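Local structure of metallophosphoesterase TT1561-like domain-containing protein (Aquifex aeolicus, 2YVT) at residues G26-E30 / K31-I35; N205-I208 / K209-P213. The protein is of unknown function but, as a calcineurin-like metallophosphoesterase, probably hydrolyses phosphate ester bonds with the help of bound metal ions. One frame throughout, in Å; residues are numbered along the deposited sequence.

Contact 1 (G26-E30 / K31-I35)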
loop_
_atom_site.group_PDB
_atom_site.type_symbol
_atom_site.label_atom_id
_atom_site.label_comp_id
_atom_site.label_asym_id
_atom_site.label_seq_id
_atom_site.Cartn_x
_atom_site.Cartn_y
_atom_site.Cartn_z
ATOM N N GLY A 26 -16.583 2.669 -12.203
ATOM C CA GLY A 26 -16.941 2.089 -13.499
ATOM C C GLY A 26 -16.249 0.763 -13.757
ATOM O O GLY A 26 -16.879 -0.197 -14.216
ATOM N N VAL A 27 -14.953 0.707 -13.442
ATOM C CA VAL A 27 -14.171 -0.518 -13.619
ATOM C C VAL A 27 -14.711 -1.613 -12.702
ATOM O O VAL A 27 -14.845 -2.763 -13.108
ATOM C CB VAL A 27 -12.654 -0.282 -13.369
ATOM C CG1 VAL A 27 -11.874 -1.598 -13.383
ATOM C CG2 VAL A 27 -12.100 0.681 -14.401
ATOM N N ILE A 28 -15.035 -1.238 -11.467
ATOM C CA ILE A 28 -15.599 -2.182 -10.502
ATOM C C ILE A 28 -16.911 -2.782 -11.029
ATOM O O ILE A 28 -17.116 -3.995 -10.943
ATOM C CB ILE A 28 -15.761 -1.528 -9.105
ATOM C CG1 ILE A 28 -14.382 -1.292 -8.471
ATOM C CG2 ILE A 28 -16.634 -2.388 -8.184
ATOM C CD1 ILE A 28 -14.397 -0.308 -7.322
ATOM N N ALA A 29 -17.768 -1.941 -11.604
ATOM C CA ALA A 29 -19.036 -2.393 -12.185
ATOM C C ALA A 29 -18.823 -3.345 -13.364
ATOM O O ALA A 29 -19.494 -4.377 -13.470
ATOM C CB ALA A 29 -19.884 -1.197 -12.612
ATOM N N GLU A 30 -17.880 -2.996 -14.234
ATOM C CA GLU A 30 -17.590 -3.771 -15.437
ATOM C C GLU A 30 -16.924 -5.112 -15.117
ATOM O O GLU A 30 -17.304 -6.153 -15.667
ATOM C CB GLU A 30 -16.709 -2.953 -16.390
ATOM C CG GLU A 30 -16.307 -3.692 -17.668
ATOM C CD GLU A 30 -15.173 -3.019 -18.428
ATOM O OE1 GLU A 30 -14.421 -2.209 -17.832
ATOM O OE2 GLU A 30 -15.031 -3.313 -19.634
ATOM N N LYS A 31 -15.944 -5.085 -14.216
ATOM C CA LYS A 31 -15.056 -6.232 -14.014
ATOM C C LYS A 31 -15.343 -7.066 -12.762
ATOM O O LYS A 31 -14.828 -8.176 -12.625
ATOM C CB LYS A 31 -13.594 -5.786 -14.059
ATOM C CG LYS A 31 -13.182 -5.179 -15.408
ATOM C CD LYS A 31 -11.670 -5.005 -15.526
ATOM C CE LYS A 31 -11.277 -4.323 -16.842
ATOM N NZ LYS A 31 -11.497 -5.195 -18.040
ATOM N N GLN A 32 -16.152 -6.518 -11.855
ATOM C CA GLN A 32 -16.651 -7.248 -10.680
ATOM C C GLN A 32 -15.541 -7.924 -9.859
ATOM O O GLN A 32 -15.561 -9.144 -9.669
ATOM C CB GLN A 32 -17.705 -8.287 -11.105
ATOM C CG GLN A 32 -18.813 -7.738 -11.993
ATOM C CD GLN A 32 -19.956 -7.154 -11.203
ATOM O OE1 GLN A 32 -20.130 -5.937 -11.152
ATOM N NE2 GLN A 32 -20.750 -8.022 -10.576
ATOM N N PRO A 33 -14.566 -7.136 -9.360
ATOM C CA PRO A 33 -13.513 -7.751 -8.545
ATOM C C PRO A 33 -14.086 -8.281 -7.239
ATOM O O PRO A 33 -15.079 -7.748 -6.742
ATOM C CB PRO A 33 -12.577 -6.577 -8.245
ATOM C CG PRO A 33 -13.454 -5.359 -8.330
ATOM C CD PRO A 33 -14.392 -5.675 -9.467
ATOM N N ASP A 34 -13.459 -9.315 -6.692
ATOM C CA ASP A 34 -13.823 -9.838 -5.385
ATOM C C ASP A 34 -13.212 -9.013 -4.264
ATOM O O ASP A 34 -13.814 -8.866 -3.200
ATOM C CB ASP A 34 -13.410 -11.300 -5.278
ATOM C CG ASP A 34 -14.158 -12.163 -6.258
ATOM O OD1 ASP A 34 -15.388 -12.326 -6.086
ATOM O OD2 ASP A 34 -13.529 -12.634 -7.222
ATOM N N ILE A 35 -12.012 -8.489 -4.509
ATOM C CA ILE A 35 -11.378 -7.562 -3.568
ATOM C C ILE A 35 -10.764 -6.365 -4.277
ATOM O O ILE A 35 -10.332 -6.469 -5.425
ATOM C CB ILE A 35 -10.329 -8.225 -2.638
ATOM C CG1 ILE A 35 -9.195 -8.876 -3.425
ATOM C CG2 ILE A 35 -10.988 -9.215 -1.672
ATOM C CD1 ILE A 35 -8.001 -9.275 -2.531
#
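The C-terminal end of helix 21-31 closes here, where Val27 and Ile28 accept the last amides and Gln32, with positive phi (52°), turns the chain out toward strand 35-39. Lys31 N bonds Val27 O at 2.8 Å, nearly in line with the carbonyl, and Gln32 N reaches Ile28 O at 2.9 Å by a more bent path. Pro33 follows and has no N-H, which rules out the six-to-one bond of a Schellman motif; its CD lies 3.5 Å from Ile28 O instead. The Pro33 ring and the Ile28 side chain meet at about a right angle, CG to CG1 4.2 Å. Lys31 CG lies beside its own backbone N (chi1 -62°), which carries the chain back over the last turn until CD touches Val27 CG1 at 4.0 Å. The bend at chi4 leaves NZ 4.2 Å from Glu30 OE1, near but not a salt bridge; NZ also has a weak, long ion pair with Glu257. With an alanine here, Val27 CG1 would probably lose its contact with the lysine chain, and Glu30 the positive charge near it. Helix 21-31 crosses from strand 7-12 to the parallel strand 35-39; Val27, Ile28 and Pro33 pack on Leu9, while Lys31 lies against Tyr244 and Phe246 of strand 243-248.

Contact 2 (N205-I208 / K209-P213)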
loop_
_atom_site.group_PDB
_atom_site.type_symbol
_atom_site.label_atom_id
_atom_site.label_comp_id
_atom_site.label_asym_id
_atom_site.label_seq_id
_atom_site.Cartn_x
_atom_site.Cartn_y
_atom_site.Cartn_z
ATOM N N ASN A 205 13.048 -7.474 -1.355
ATOM C CA ASN A 205 13.545 -8.731 -1.947
ATOM C C ASN A 205 13.805 -9.742 -0.848
ATOM O O ASN A 205 13.518 -10.929 -0.996
ATOM C CB ASN A 205 14.828 -8.520 -2.760
ATOM C CG ASN A 205 14.611 -7.626 -3.951
ATOM O OD1 ASN A 205 14.589 -8.079 -5.109
ATOM N ND2 ASN A 205 14.430 -6.354 -3.684
ATOM N N THR A 206 14.341 -9.246 0.264
ATOM C CA THR A 206 14.670 -10.089 1.400
ATOM C C THR A 206 13.412 -10.656 2.067
ATOM O O THR A 206 13.362 -11.852 2.352
ATOM C CB THR A 206 15.567 -9.344 2.409
ATOM O OG1 THR A 206 16.749 -8.866 1.745
ATOM C CG2 THR A 206 15.967 -10.258 3.548
ATOM N N ILE A 207 12.401 -9.807 2.289
ATOM C CA ILE A 207 11.108 -10.265 2.815
ATOM C C ILE A 207 10.500 -11.332 1.917
ATOM O O ILE A 207 9.967 -12.328 2.387
ATOM C CB ILE A 207 10.038 -9.138 2.872
ATOM C CG1 ILE A 207 10.467 -7.955 3.729
ATOM C CG2 ILE A 207 8.694 -9.714 3.351
ATOM C CD1 ILE A 207 9.478 -6.796 3.637
ATOM N N ILE A 208 10.555 -11.099 0.607
ATOM C CA ILE A 208 9.996 -12.031 -0.351
ATOM C C ILE A 208 10.727 -13.376 -0.282
ATOM O O ILE A 208 10.094 -14.427 -0.310
ATOM C CB ILE A 208 10.006 -11.430 -1.772
ATOM C CG1 ILE A 208 8.902 -10.368 -1.887
ATOM C CG2 ILE A 208 9.848 -12.518 -2.832
ATOM C CD1 ILE A 208 8.951 -9.553 -3.167
ATOM N N LYS A 209 12.052 -13.328 -0.156
ATOM C CA LYS A 209 12.857 -14.541 -0.007
ATOM C C LYS A 209 12.479 -15.277 1.280
ATOM O O LYS A 209 12.289 -16.498 1.281
ATOM C CB LYS A 209 14.353 -14.185 -0.039
ATOM C CG LYS A 209 15.318 -15.241 0.529
ATOM C CD LYS A 209 15.519 -16.411 -0.415
ATOM C CE LYS A 209 16.554 -17.392 0.142
ATOM N NZ LYS A 209 16.782 -18.519 -0.788
ATOM N N SER A 210 12.344 -14.519 2.365
ATOM C CA SER A 210 12.028 -15.084 3.671
ATOM C C SER A 210 10.633 -15.706 3.746
ATOM O O SER A 210 10.479 -16.827 4.244
ATOM C CB SER A 210 12.202 -14.027 4.766
ATOM O OG SER A 210 11.885 -14.571 6.030
ATOM N N LEU A 211 9.632 -14.982 3.246
ATOM C CA LEU A 211 8.228 -15.381 3.369
ATOM C C LEU A 211 7.726 -16.250 2.220
ATOM O O LEU A 211 6.742 -16.983 2.377
ATOM C CB LEU A 211 7.331 -14.141 3.488
ATOM C CG LEU A 211 7.522 -13.246 4.716
ATOM C CD1 LEU A 211 6.391 -12.226 4.776
ATOM C CD2 LEU A 211 7.593 -14.054 6.002
ATOM N N ASN A 212 8.380 -16.133 1.065
ATOM C CA ASN A 212 8.002 -16.857 -0.153
ATOM C C ASN A 212 6.506 -16.763 -0.486
ATOM O O ASN A 212 5.826 -17.786 -0.644
ATOM C CB ASN A 212 8.459 -18.321 -0.078
ATOM C CG ASN A 212 8.384 -19.020 -1.417
ATOM O OD1 ASN A 212 8.784 -18.464 -2.445
ATOM N ND2 ASN A 212 7.875 -20.248 -1.416
ATOM N N PRO A 213 5.979 -15.529 -0.589
ATOM C CA PRO A 213 4.553 -15.397 -0.858
ATOM C C PRO A 213 4.228 -15.763 -2.301
ATOM O O PRO A 213 5.102 -15.717 -3.169
ATOM C CB PRO A 213 4.284 -13.905 -0.629
ATOM C CG PRO A 213 5.593 -13.235 -0.855
ATOM C CD PRO A 213 6.660 -14.222 -0.489
#
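Ile207 and Leu211 lie side by side on the inner face of helix 202-211, the crossover helix of a beta-alpha-beta unit between strands 175-180 and 215-218. This is the tight part of the contact. With chi1 -59°, Ile207 CG2 lies anti to the backbone N, beside the carbonyl carbon, and points along the helix toward its C-terminal end, where it meets Leu211 CD1 at 3.7 Å. Leu211 CG also comes within 3.5 Å of Ile207 O, the same oxygen that accepts Leu211 N at 2.8 Å. Val161 and Leu165 cover Ile207 together with Phe180 of strand 175-180, and Leu211 rests on Val168. Ile208, buried like Ile207, packs on Thr231 and Val233 of strand 231-235.

The other side is looser and more polar. Lys209 and Ser210 continue the regular helical bonding, Ser210 N giving its hydrogen to Thr206 O at 2.9 Å, but their side chains meet this turn chiefly through CB. The Lys209 chain bends beyond CB and its amine leads away from the turn. Thr206 OG1 is held by Ala202 O and Arg158 NH1, and Asn212 OD1 by Asn230 ND2, so these polar ends are tied to partners beyond the turn. Asn212 takes positive phi (49°) and ends the helix; because Pro213 comes next and lacks an N-H, the longer bond of a Schellman motif cannot be made. What finishes the turn converges on one oxygen: Ile208 O accepts Asn212 N at 2.8 Å, the donor tilted 32° from the carbonyl plane, while Pro213 CD lies 3.4 Å from that same Ile208 O.

In the fold
Both contacts end a helix in the same way, with a residue of positive phi followed by a proline, yet they lie about 30 Å apart between centres and belong to different sheets. Contact 1 is a surface contact on the six-stranded sheet, leading into strand 35-39; its side-chain packing runs partly through the aliphatic part of a lysine, with opposite charges nearby. Contact 2 is partly buried against the other sheet, leading toward strand 215-218, and two branched aliphatic side chains carry its tight face. The nearest atoms of the two remain about 13 Å apart; each lies on the helix of its own crossover, and they do not touch.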